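SspB protein (Streptomyces clavuligerus, PDB 6JUF) probably acts as a metal-dependent DNase, nicking DNA within the SspABCD-SspE antiphage defence system that senses phosphorothioate-modified DNA. Local coordinates at residues 59-62 with 63-67; 250-253 with 254-258; 309-312 with 313-316; 335-338 with 339-342. All blocks are in the same frame, centred on the assembly; numbering follows the deposited sequence. Where two conformers were deposited one is given.

Contact 1 (59-62 with 63-67); sequences AMRY and WSRAF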
loop_
_atom_site.group_PDB
_atom_site.type_symbol
_atom_site.label_atom_id
_atom_site.label_comp_id
_atom_site.label_asym_id
_atom_site.label_seq_id
_atom_site.Cartn_x
_atom_site.Cartn_y
_atom_site.Cartn_z
ATOM N N ALA B 59 2.330 -6.293 18.161
ATOM C CA ALA B 59 1.634 -5.317 17.304
ATOM C C ALA B 59 0.910 -6.035 16.161
ATOM O O ALA B 59 -0.222 -5.724 15.832
ATOM C CB ALA B 59 2.608 -4.273 16.779
ATOM N N MET B 60 1.569 -7.023 15.569
ATOM C CA MET B 60 0.942 -7.803 14.481
ATOM C C MET B 60 -0.318 -8.558 14.978
ATOM O O MET B 60 -1.365 -8.528 14.329
ATOM C CB MET B 60 1.972 -8.781 13.911
ATOM C CG MET B 60 1.461 -9.654 12.763
ATOM S SD MET B 60 2.731 -10.832 12.324
ATOM C CE MET B 60 2.419 -11.104 10.586
ATOM N N ARG B 61 -0.192 -9.201 16.151
ATOM C CA ARG B 61 -1.309 -9.872 16.801
ATOM C C ARG B 61 -2.464 -8.894 17.076
ATOM O O ARG B 61 -3.645 -9.195 16.768
ATOM C CB ARG B 61 -0.771 -10.481 18.103
ATOM C CG ARG B 61 -1.826 -11.166 19.013
ATOM C CD ARG B 61 -1.143 -11.575 20.319
ATOM N NE ARG B 61 -2.100 -12.108 21.246
ATOM C CZ ARG B 61 -1.741 -12.700 22.387
ATOM N NH1 ARG B 61 -0.427 -12.821 22.664
ATOM N NH2 ARG B 61 -2.672 -13.157 23.216
ATOM N N TYR B 62 -2.119 -7.720 17.642
ATOM C CA TYR B 62 -3.071 -6.682 17.987
ATOM C C TYR B 62 -3.887 -6.250 16.747
ATOM O O TYR B 62 -5.094 -6.159 16.775
ATOM C CB TYR B 62 -2.356 -5.480 18.656
ATOM C CG TYR B 62 -3.312 -4.308 18.755
ATOM C CD1 TYR B 62 -4.239 -4.199 19.801
ATOM C CD2 TYR B 62 -3.300 -3.314 17.735
ATOM C CE1 TYR B 62 -5.158 -3.156 19.819
ATOM C CE2 TYR B 62 -4.214 -2.249 17.784
ATOM C CZ TYR B 62 -5.146 -2.203 18.842
ATOM O OH TYR B 62 -6.069 -1.185 18.862
ATOM N N TRP B 63 -3.176 -6.004 15.654
ATOM C CA TRP B 63 -3.825 -5.454 14.453
ATOM C C TRP B 63 -4.799 -6.474 13.904
ATOM O O TRP B 63 -5.887 -6.119 13.442
ATOM C CB TRP B 63 -2.859 -4.936 13.394
ATOM C CG TRP B 63 -2.306 -3.610 13.755
ATOM C CD1 TRP B 63 -0.974 -3.257 13.912
ATOM C CD2 TRP B 63 -3.087 -2.380 13.985
ATOM N NE1 TRP B 63 -0.871 -1.893 14.264
ATOM C CE2 TRP B 63 -2.110 -1.323 14.306
ATOM C CE3 TRP B 63 -4.457 -2.052 13.919
ATOM C CZ2 TRP B 63 -2.510 -0.013 14.603
ATOM C CZ3 TRP B 63 -4.836 -0.721 14.215
ATOM C CH2 TRP B 63 -3.888 0.254 14.544
ATOM N N SER B 64 -4.425 -7.753 13.910
ATOM C CA SER B 64 -5.400 -8.777 13.432
ATOM C C SER B 64 -6.679 -8.797 14.284
ATOM O O SER B 64 -7.764 -8.871 13.703
ATOM C CB SER B 64 -4.773 -10.156 13.517
ATOM O OG SER B 64 -3.962 -10.308 12.373
ATOM N N ARG B 65 -6.562 -8.729 15.628
ATOM C CA ARG B 65 -7.726 -8.700 16.527
ATOM C C ARG B 65 -8.530 -7.408 16.269
ATOM O O ARG B 65 -9.749 -7.414 16.193
ATOM C CB ARG B 65 -7.197 -8.772 17.954
ATOM C CG ARG B 65 -8.114 -9.131 19.129
ATOM C CD ARG B 65 -7.197 -9.452 20.327
ATOM N NE ARG B 65 -6.536 -8.301 21.073
ATOM C CZ ARG B 65 -5.263 -8.251 21.549
ATOM N NH1 ARG B 65 -4.391 -9.246 21.329
ATOM N NH2 ARG B 65 -4.824 -7.197 22.200
ATOM N N ALA B 66 -7.792 -6.305 16.146
ATOM C CA ALA B 66 -8.459 -4.946 16.082
ATOM C C ALA B 66 -9.250 -4.796 14.801
ATOM O O ALA B 66 -10.294 -4.146 14.740
ATOM C CB ALA B 66 -7.376 -3.848 16.174
ATOM N N PHE B 67 -8.737 -5.397 13.738
ATOM C CA PHE B 67 -9.452 -5.325 12.422
ATOM C C PHE B 67 -10.521 -6.432 12.332
ATOM O O PHE B 67 -11.162 -6.582 11.288
ATOM C CB PHE B 67 -8.479 -5.414 11.215
ATOM C CG PHE B 67 -7.790 -4.103 10.917
ATOM C CD1 PHE B 67 -8.539 -2.993 10.499
ATOM C CD2 PHE B 67 -6.422 -3.976 11.079
ATOM C CE1 PHE B 67 -7.899 -1.791 10.224
ATOM C CE2 PHE B 67 -5.783 -2.786 10.841
ATOM C CZ PHE B 67 -6.507 -1.660 10.419
HETATM O O HOH W 1 -1.832 -8.446 11.668
#
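Tyr62 and Trp63, neighbours on helix 57-66, meet as a T-shaped pair: the tyrosine turns the edge carrying CD2 and CE2 to one face of the indole. The centroids of the phenol and of the indole six-membered ring lie 5.1 Å apart, and the planes are inclined at 71°. One face of the Tyr62 ring is covered by Ala66 CB, 4.1 Å from the ring centroid and 24° off the normal, a CH-pi contact one helical turn on. At the edge of the same ring stands Arg65 NH2, 3.9 Å from Tyr62 CD1. The two first torsions differ: Tyr62 carries CG trans to its amide nitrogen (chi1 169°), whereas Trp63 has CG beside the nitrogen, which brings the face of the indole to the CD2/CE2 edge of the phenol. The backbone holds this spacing with four i to i+4 bonds, from Ala59 O...Trp63 N to Tyr62 O...Ala66 N, the latter 2.8 Å long. Water 1 bridges Met60 O and Ser64 OG along another side of the helix. Outside the pair, Tyr62 OH bonds to Trp127 O and Trp63 NE1 to Phe20 O; the second, off the CB-CG axis, also helps set the indole's rotation. Arg61 NE and Arg65 NH1 approach to 3.7 Å, their guanidinium planes nearly perpendicular, and both form salt bridges to Glu72 OE2. That shared carboxylate oxygen probably offsets the two buried positive charges, and the arrangement ties this helix to strand 70-74.

Contact 2 (250-253 with 254-258); sequences GSIS and LARLA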
loop_
_atom_site.group_PDB
_atom_site.type_symbol
_atom_site.label_atom_id
_atom_site.label_comp_id
_atom_site.label_asym_id
_atom_site.label_seq_id
_atom_site.Cartn_x
_atom_site.Cartn_y
_atom_site.Cartn_z
ATOM N N GLY B 250 -36.957 -3.301 9.728
ATOM C CA GLY B 250 -36.951 -2.038 10.470
ATOM C C GLY B 250 -36.514 -0.869 9.607
ATOM O O GLY B 250 -36.689 -0.861 8.382
ATOM N N SER B 251 -35.997 0.156 10.272
ATOM C CA SER B 251 -35.562 1.365 9.591
ATOM C C SER B 251 -34.586 2.110 10.476
ATOM O O SER B 251 -34.520 1.877 11.690
ATOM C CB SER B 251 -36.753 2.263 9.244
ATOM O OG SER B 251 -37.341 2.765 10.440
ATOM N N ILE B 252 -33.833 2.998 9.856
ATOM C CA ILE B 252 -32.944 3.918 10.568
ATOM C C ILE B 252 -32.858 5.221 9.770
ATOM O O ILE B 252 -32.785 5.206 8.548
ATOM C CB ILE B 252 -31.506 3.314 10.739
ATOM C CG1 ILE B 252 -30.580 4.299 11.463
ATOM C CG2 ILE B 252 -30.932 2.895 9.407
ATOM C CD1 ILE B 252 -29.346 3.618 12.079
ATOM N N SER B 253 -32.909 6.342 10.478
ATOM C CA SER B 253 -33.039 7.613 9.805
ATOM C C SER B 253 -31.717 8.022 9.185
ATOM O O SER B 253 -30.643 7.617 9.675
ATOM C CB SER B 253 -33.483 8.669 10.832
ATOM O OG SER B 253 -32.453 8.908 11.791
ATOM N N LEU B 254 -31.785 8.760 8.081
ATOM C CA LEU B 254 -30.582 9.324 7.469
ATOM C C LEU B 254 -29.846 10.253 8.447
ATOM O O LEU B 254 -28.628 10.304 8.436
ATOM C CB LEU B 254 -30.872 10.023 6.150
ATOM C CG LEU B 254 -30.808 9.181 4.872
ATOM C CD1 LEU B 254 -29.323 8.999 4.488
ATOM C CD2 LEU B 254 -31.457 7.816 5.038
ATOM N N ALA B 255 -30.579 11.002 9.255
ATOM C CA ALA B 255 -29.941 11.903 10.221
ATOM C C ALA B 255 -29.054 11.132 11.196
ATOM O O ALA B 255 -27.929 11.589 11.502
ATOM C CB ALA B 255 -31.036 12.663 11.007
ATOM N N ARG B 256 -29.536 9.991 11.702
ATOM C CA ARG B 256 -28.717 9.131 12.586
ATOM C C ARG B 256 -27.535 8.527 11.832
ATOM O O ARG B 256 -26.408 8.498 12.355
ATOM C CB ARG B 256 -29.540 8.014 13.190
ATOM C CG ARG B 256 -30.473 8.493 14.324
ATOM C CD ARG B 256 -31.328 7.338 14.803
ATOM N NE ARG B 256 -30.466 6.293 15.361
ATOM C CZ ARG B 256 -30.801 5.018 15.532
ATOM N NH1 ARG B 256 -32.008 4.565 15.185
ATOM N NH2 ARG B 256 -29.897 4.178 16.051
ATOM N N LEU B 257 -27.775 8.031 10.613
ATOM C CA LEU B 257 -26.629 7.530 9.835
ATOM C C LEU B 257 -25.523 8.570 9.612
ATOM O O LEU B 257 -24.328 8.238 9.670
ATOM C CB LEU B 257 -27.063 6.935 8.491
ATOM C CG LEU B 257 -27.889 5.634 8.558
ATOM C CD1 LEU B 257 -28.476 5.392 7.163
ATOM C CD2 LEU B 257 -27.051 4.432 9.034
ATOM N N ALA B 258 -25.914 9.816 9.366
ATOM C CA ALA B 258 -24.992 10.898 9.114
ATOM C C ALA B 258 -24.347 11.407 10.393
ATOM O O ALA B 258 -23.223 11.885 10.301
ATOM C CB ALA B 258 -25.751 12.063 8.453
HETATM O O HOH W 2 -34.274 6.071 13.327
#
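Ile252 lays its side chain against Arg256 and Leu257 where strand 250-253, an outer strand of a three-stranded antiparallel sheet, passes without a linker into helix 254-259. The junction is a strand-to-helix one with a serine N-cap, and the directions of the strand and helix segments differ by 62°. From Ile252, CD1 reaches Leu257 CD2 at 3.9 Å and also sits over the centre of one face of the Arg256 guanidinium, with CZ 4.0 Å away. The isoleucine carries CG1 trans to its amide nitrogen, a setting that sends the longer branch toward Arg256 and Leu257. Tyr241 of helix 231-243 packs on the same isoleucine, and Cys238 of that helix and Leu279 of helix 272-285 pack on Leu257. Next comes Ser253, which grips the helix start twice. Its OG accepts from Arg256 N at 3.1 Å with an N-H...O angle of 158°, the capping bond; its carbonyl O takes Leu257 N at 3.0 Å and begins the i to i+4 series. Placing OG between the amide nitrogen and the carbonyl carbon (chi1 67°) brings it within range of the Arg256 amide. The arginine side chain folds back over the cap, bent at chi3, and its NE forms a salt bridge to Glu260 farther along. At the edge of the guanidinium, in its plane, water 2 accepts from Arg256 NH1 at 3.3 Å and from Ser253 N at 3.2 Å.

Contact 3 (309-312 with 313-316); sequences LAWD and VLDE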
loop_
_atom_site.group_PDB
_atom_site.type_symbol
_atom_site.label_atom_id
_atom_site.label_comp_id
_atom_site.label_asym_id
_atom_site.label_seq_id
_atom_site.Cartn_x
_atom_site.Cartn_y
_atom_site.Cartn_z
ATOM N N LEU B 309 -28.744 -8.565 4.977
ATOM C CA LEU B 309 -28.834 -7.696 3.790
ATOM C C LEU B 309 -27.513 -6.947 3.600
ATOM O O LEU B 309 -27.063 -6.759 2.487
ATOM C CB LEU B 309 -30.020 -6.715 3.851
ATOM C CG LEU B 309 -31.389 -7.451 3.857
ATOM C CD1 LEU B 309 -32.449 -6.404 4.213
ATOM C CD2 LEU B 309 -31.557 -8.005 2.444
ATOM N N ALA B 310 -26.898 -6.519 4.693
ATOM C CA ALA B 310 -25.642 -5.846 4.616
ATOM C C ALA B 310 -24.630 -6.732 3.892
ATOM O O ALA B 310 -23.877 -6.227 3.054
ATOM C CB ALA B 310 -25.122 -5.518 6.030
ATOM N N TRP B 311 -24.583 -8.005 4.243
ATOM C CA TRP B 311 -23.689 -8.904 3.601
ATOM C C TRP B 311 -24.041 -9.242 2.164
ATOM O O TRP B 311 -23.135 -9.553 1.421
ATOM C CB TRP B 311 -23.437 -10.142 4.467
ATOM C CG TRP B 311 -22.391 -9.776 5.466
ATOM C CD1 TRP B 311 -22.559 -9.273 6.750
ATOM C CD2 TRP B 311 -20.972 -9.831 5.258
ATOM N NE1 TRP B 311 -21.364 -9.036 7.327
ATOM C CE2 TRP B 311 -20.366 -9.353 6.482
ATOM C CE3 TRP B 311 -20.157 -10.226 4.203
ATOM C CZ2 TRP B 311 -18.981 -9.249 6.628
ATOM C CZ3 TRP B 311 -18.785 -10.163 4.351
ATOM C CH2 TRP B 311 -18.198 -9.659 5.547
ATOM N N ASP B 312 -25.306 -9.310 1.776
ATOM C CA ASP B 312 -25.634 -9.406 0.340
ATOM C C ASP B 312 -25.014 -8.244 -0.408
ATOM O O ASP B 312 -24.400 -8.435 -1.459
ATOM C CB ASP B 312 -27.142 -9.424 0.093
ATOM C CG ASP B 312 -27.818 -10.691 0.606
ATOM O OD1 ASP B 312 -27.093 -11.697 0.796
ATOM O OD2 ASP B 312 -29.049 -10.654 0.861
ATOM N N VAL B 313 -25.216 -7.034 0.095
ATOM C CA VAL B 313 -24.759 -5.826 -0.587
ATOM C C VAL B 313 -23.215 -5.842 -0.643
ATOM O O VAL B 313 -22.607 -5.561 -1.664
ATOM C CB VAL B 313 -25.217 -4.587 0.216
ATOM C CG1 VAL B 313 -24.520 -3.296 -0.225
ATOM C CG2 VAL B 313 -26.721 -4.398 0.081
ATOM N N LEU B 314 -22.575 -6.206 0.444
ATOM C CA LEU B 314 -21.113 -6.229 0.478
ATOM C C LEU B 314 -20.544 -7.341 -0.433
ATOM O O LEU B 314 -19.629 -7.107 -1.148
ATOM C CB LEU B 314 -20.597 -6.438 1.911
ATOM C CG LEU B 314 -19.077 -6.447 2.088
ATOM C CD1 LEU B 314 -18.435 -5.173 1.525
ATOM C CD2 LEU B 314 -18.699 -6.582 3.566
ATOM N N ASP B 315 -21.124 -8.528 -0.427
ATOM C CA ASP B 315 -20.626 -9.575 -1.279
ATOM C C ASP B 315 -20.822 -9.193 -2.734
ATOM O O ASP B 315 -19.964 -9.547 -3.574
ATOM C CB ASP B 315 -21.313 -10.887 -0.952
ATOM C CG ASP B 315 -20.474 -12.107 -1.352
ATOM O OD1 ASP B 315 -19.225 -11.972 -1.336
ATOM O OD2 ASP B 315 -21.039 -13.173 -1.603
ATOM N N GLU B 316 -21.897 -8.491 -3.063
ATOM C CA GLU B 316 -22.091 -8.055 -4.445
ATOM C C GLU B 316 -20.962 -7.154 -4.904
ATOM O O GLU B 316 -20.517 -7.209 -6.061
ATOM C CB GLU B 316 -23.386 -7.321 -4.557
ATOM C CG GLU B 316 -24.542 -8.291 -4.486
ATOM C CD GLU B 316 -25.827 -7.594 -4.203
ATOM O OE1 GLU B 316 -25.892 -6.407 -4.544
ATOM O OE2 GLU B 316 -26.784 -8.260 -3.718
#
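Trp311 and Leu314 lie side by side on helix 306-317, pointing the same way, with one leucine methyl laid on the indole. This is an i to i+3 pairing on a largely buried stretch of alpha helix. Leu314 CD2 stands 3.8 Å from the centroid of the indole six-membered ring and 17° off its normal, a CH-pi contact over the face; the nearest ring atoms are CZ3 and CH2, each at 3.7 Å. The leucine has CG trans to its amide nitrogen (chi1 -179°); together with chi2 this sets CD2 beside the outward-pointing indole, over its face. Other aromatics enclose the tryptophan: Trp89, Trp93 and Tyr236 meet it edge-to-face, and Arg330 adds a cation-pi contact, so the pair belongs to a core between helices 89-95 and 231-243.

Around the helix, Asp312 and Asp315 keep their carboxylates apart, OD1 of the first 6.7 Å from OD2 of the second, yet both form salt bridges to Arg322, which would probably ease the repulsion of the two acids; Asp315 OD1 also accepts from Trp93 NE1. Glu316 OE1 bonds to His286. With CG beside its amide nitrogen (chi1 -74°) and the chain extended beyond it, Glu316 runs alongside the Asp312 carbonyl, whose O already accepts from Glu316 N at 3.0 Å and lies 3.0 Å from Glu316 CG.

Contact 4 (335-338 with 339-342); sequences RRYP and KLAE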
loop_
_atom_site.group_PDB
_atom_site.type_symbol
_atom_site.label_atom_id
_atom_site.label_comp_id
_atom_site.label_asym_id
_atom_site.label_seq_id
_atom_site.Cartn_x
_atom_site.Cartn_y
_atom_site.Cartn_z
ATOM N N ARG B 335 -17.742 -24.471 12.872
ATOM C CA ARG B 335 -17.474 -25.869 13.238
ATOM C C ARG B 335 -15.974 -26.115 13.182
ATOM O O ARG B 335 -15.394 -26.816 14.029
ATOM C CB ARG B 335 -18.205 -26.798 12.267
ATOM C CG ARG B 335 -19.695 -26.951 12.584
ATOM C CD ARG B 335 -20.296 -28.193 11.944
ATOM N NE ARG B 335 -20.237 -28.075 10.496
ATOM C CZ ARG B 335 -21.175 -27.502 9.747
ATOM N NH1 ARG B 335 -22.291 -27.008 10.287
ATOM N NH2 ARG B 335 -21.002 -27.446 8.448
ATOM N N ARG B 336 -15.304 -25.528 12.185
ATOM C CA ARG B 336 -13.851 -25.585 12.137
ATOM C C ARG B 336 -13.161 -24.825 13.284
ATOM O O ARG B 336 -12.212 -25.384 13.875
ATOM C CB ARG B 336 -13.288 -25.143 10.792
ATOM C CG ARG B 336 -11.831 -25.459 10.535
ATOM C CD ARG B 336 -11.429 -25.282 9.024
ATOM N NE ARG B 336 -12.618 -25.422 8.152
ATOM C CZ ARG B 336 -12.794 -24.904 6.929
ATOM N NH1 ARG B 336 -11.817 -24.234 6.307
ATOM N NH2 ARG B 336 -13.958 -25.087 6.303
ATOM N N TYR B 337 -13.680 -23.652 13.656
ATOM C CA TYR B 337 -13.128 -22.857 14.752
ATOM C C TYR B 337 -14.122 -22.543 15.842
ATOM O O TYR B 337 -14.603 -21.443 15.923
ATOM C CB TYR B 337 -12.586 -21.531 14.162
ATOM C CG TYR B 337 -11.565 -21.730 13.104
ATOM C CD1 TYR B 337 -10.242 -21.969 13.435
ATOM C CD2 TYR B 337 -11.914 -21.691 11.739
ATOM C CE1 TYR B 337 -9.261 -22.125 12.472
ATOM C CE2 TYR B 337 -10.952 -21.849 10.762
ATOM C CZ TYR B 337 -9.621 -22.077 11.122
ATOM O OH TYR B 337 -8.645 -22.243 10.160
ATOM N N PRO B 338 -14.417 -23.540 16.724
ATOM C CA PRO B 338 -15.502 -23.341 17.695
ATOM C C PRO B 338 -15.191 -22.281 18.749
ATOM O O PRO B 338 -16.077 -21.741 19.394
ATOM C CB PRO B 338 -15.658 -24.711 18.325
ATOM C CG PRO B 338 -14.399 -25.420 18.069
ATOM C CD PRO B 338 -13.877 -24.922 16.731
ATOM N N LYS B 339 -13.889 -21.981 18.849
ATOM C CA LYS B 339 -13.433 -20.901 19.798
ATOM C C LYS B 339 -13.851 -19.467 19.469
ATOM O O LYS B 339 -14.034 -18.649 20.383
ATOM C CB LYS B 339 -11.971 -20.983 20.168
ATOM C CG LYS B 339 -11.754 -21.960 21.331
ATOM C CD LYS B 339 -10.648 -22.915 21.115
ATOM C CE LYS B 339 -10.862 -24.104 22.075
ATOM N NZ LYS B 339 -11.044 -23.725 23.504
ATOM N N LEU B 340 -14.127 -19.223 18.172
ATOM C CA LEU B 340 -14.787 -17.927 17.771
ATOM C C LEU B 340 -16.095 -17.640 18.549
ATOM O O LEU B 340 -16.208 -16.589 19.124
ATOM C CB LEU B 340 -15.082 -17.878 16.252
ATOM C CG LEU B 340 -13.849 -18.062 15.346
ATOM C CD1 LEU B 340 -14.194 -18.165 13.884
ATOM C CD2 LEU B 340 -12.946 -16.846 15.546
ATOM N N ALA B 341 -17.069 -18.577 18.538
ATOM C CA ALA B 341 -18.354 -18.385 19.234
ATOM C C ALA B 341 -18.108 -18.297 20.764
ATOM O O ALA B 341 -18.792 -17.578 21.470
ATOM C CB ALA B 341 -19.349 -19.494 18.862
ATOM N N GLU B 342 -17.129 -19.097 21.212
ATOM C CA GLU B 342 -16.734 -19.145 22.624
ATOM C C GLU B 342 -16.252 -17.777 23.108
ATOM O O GLU B 342 -16.657 -17.298 24.178
ATOM C CB GLU B 342 -15.689 -20.242 22.888
ATOM C CG GLU B 342 -16.314 -21.619 23.084
ATOM C CD GLU B 342 -17.525 -21.564 23.997
ATOM O OE1 GLU B 342 -17.370 -21.181 25.186
ATOM O OE2 GLU B 342 -18.639 -21.902 23.522
HETATM O O HOH W 3 -17.214 -20.705 16.304
#
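A surface contact of local range joins Tyr337 to Leu340 at the turn linking helix 330-336 to helix 339-350. The evidence is one apolar touch and a short set of polar links. Tyr337 CB meets Leu340 CD1 at 3.7 Å, so the methylene of the tyrosine and one leucine methyl do the packing, while the ring swings off toward Arg336, whose CG lies over one of its faces. The phenol hydroxyl bonds outside to Gln35 O. Leu340 has CG beside its own amide nitrogen, a setting that puts CG near Tyr337 CB and O, with CD1 turned to the tyrosine CB.

The chain leaves helical geometry at Tyr337 (phi -123°, psi 77°) and passes through Pro338 into the next helix, a tight interhelical turn. Tyr337 O faces the start of the second helix and accepts from Leu340 N at 3.2 Å, with the donor 47° out of the carbonyl plane. Water 3 donates to the same oxygen at 2.7 Å and accepts from Ala341 N at 3.1 Å, extending the link by one residue. Pro338 O receives a weak bond from Glu342 N at 3.4 Å. Lys339 and Leu340 both rest on Tyr86 of strand 83-87, and Lys339 NZ reaches Tyr74 O at the end of strand 70-74.

How the contacts relate
The four contacts are local and follow one another along the chain without touching. Contact 1 lies closest to the metal site: the side chain of Ala59 is about 5 Å from that of Glu18, a magnesium-binding residue of this protein, with no magnesium bound to this chain, whereas contacts 2, 3 and 4 lie away from it. Contacts 1 and 2 stand on opposite sides of the chain's centre, 31 Å between centres. Helix 231-243 packs against both contact 2 and contact 3, whose nearest atoms are about 8 Å apart. Strand 70-74 similarly connects contacts 1 and 4, with nearest atoms about 10 Å apart, and helix 107-118 touches both contacts 1 and 3.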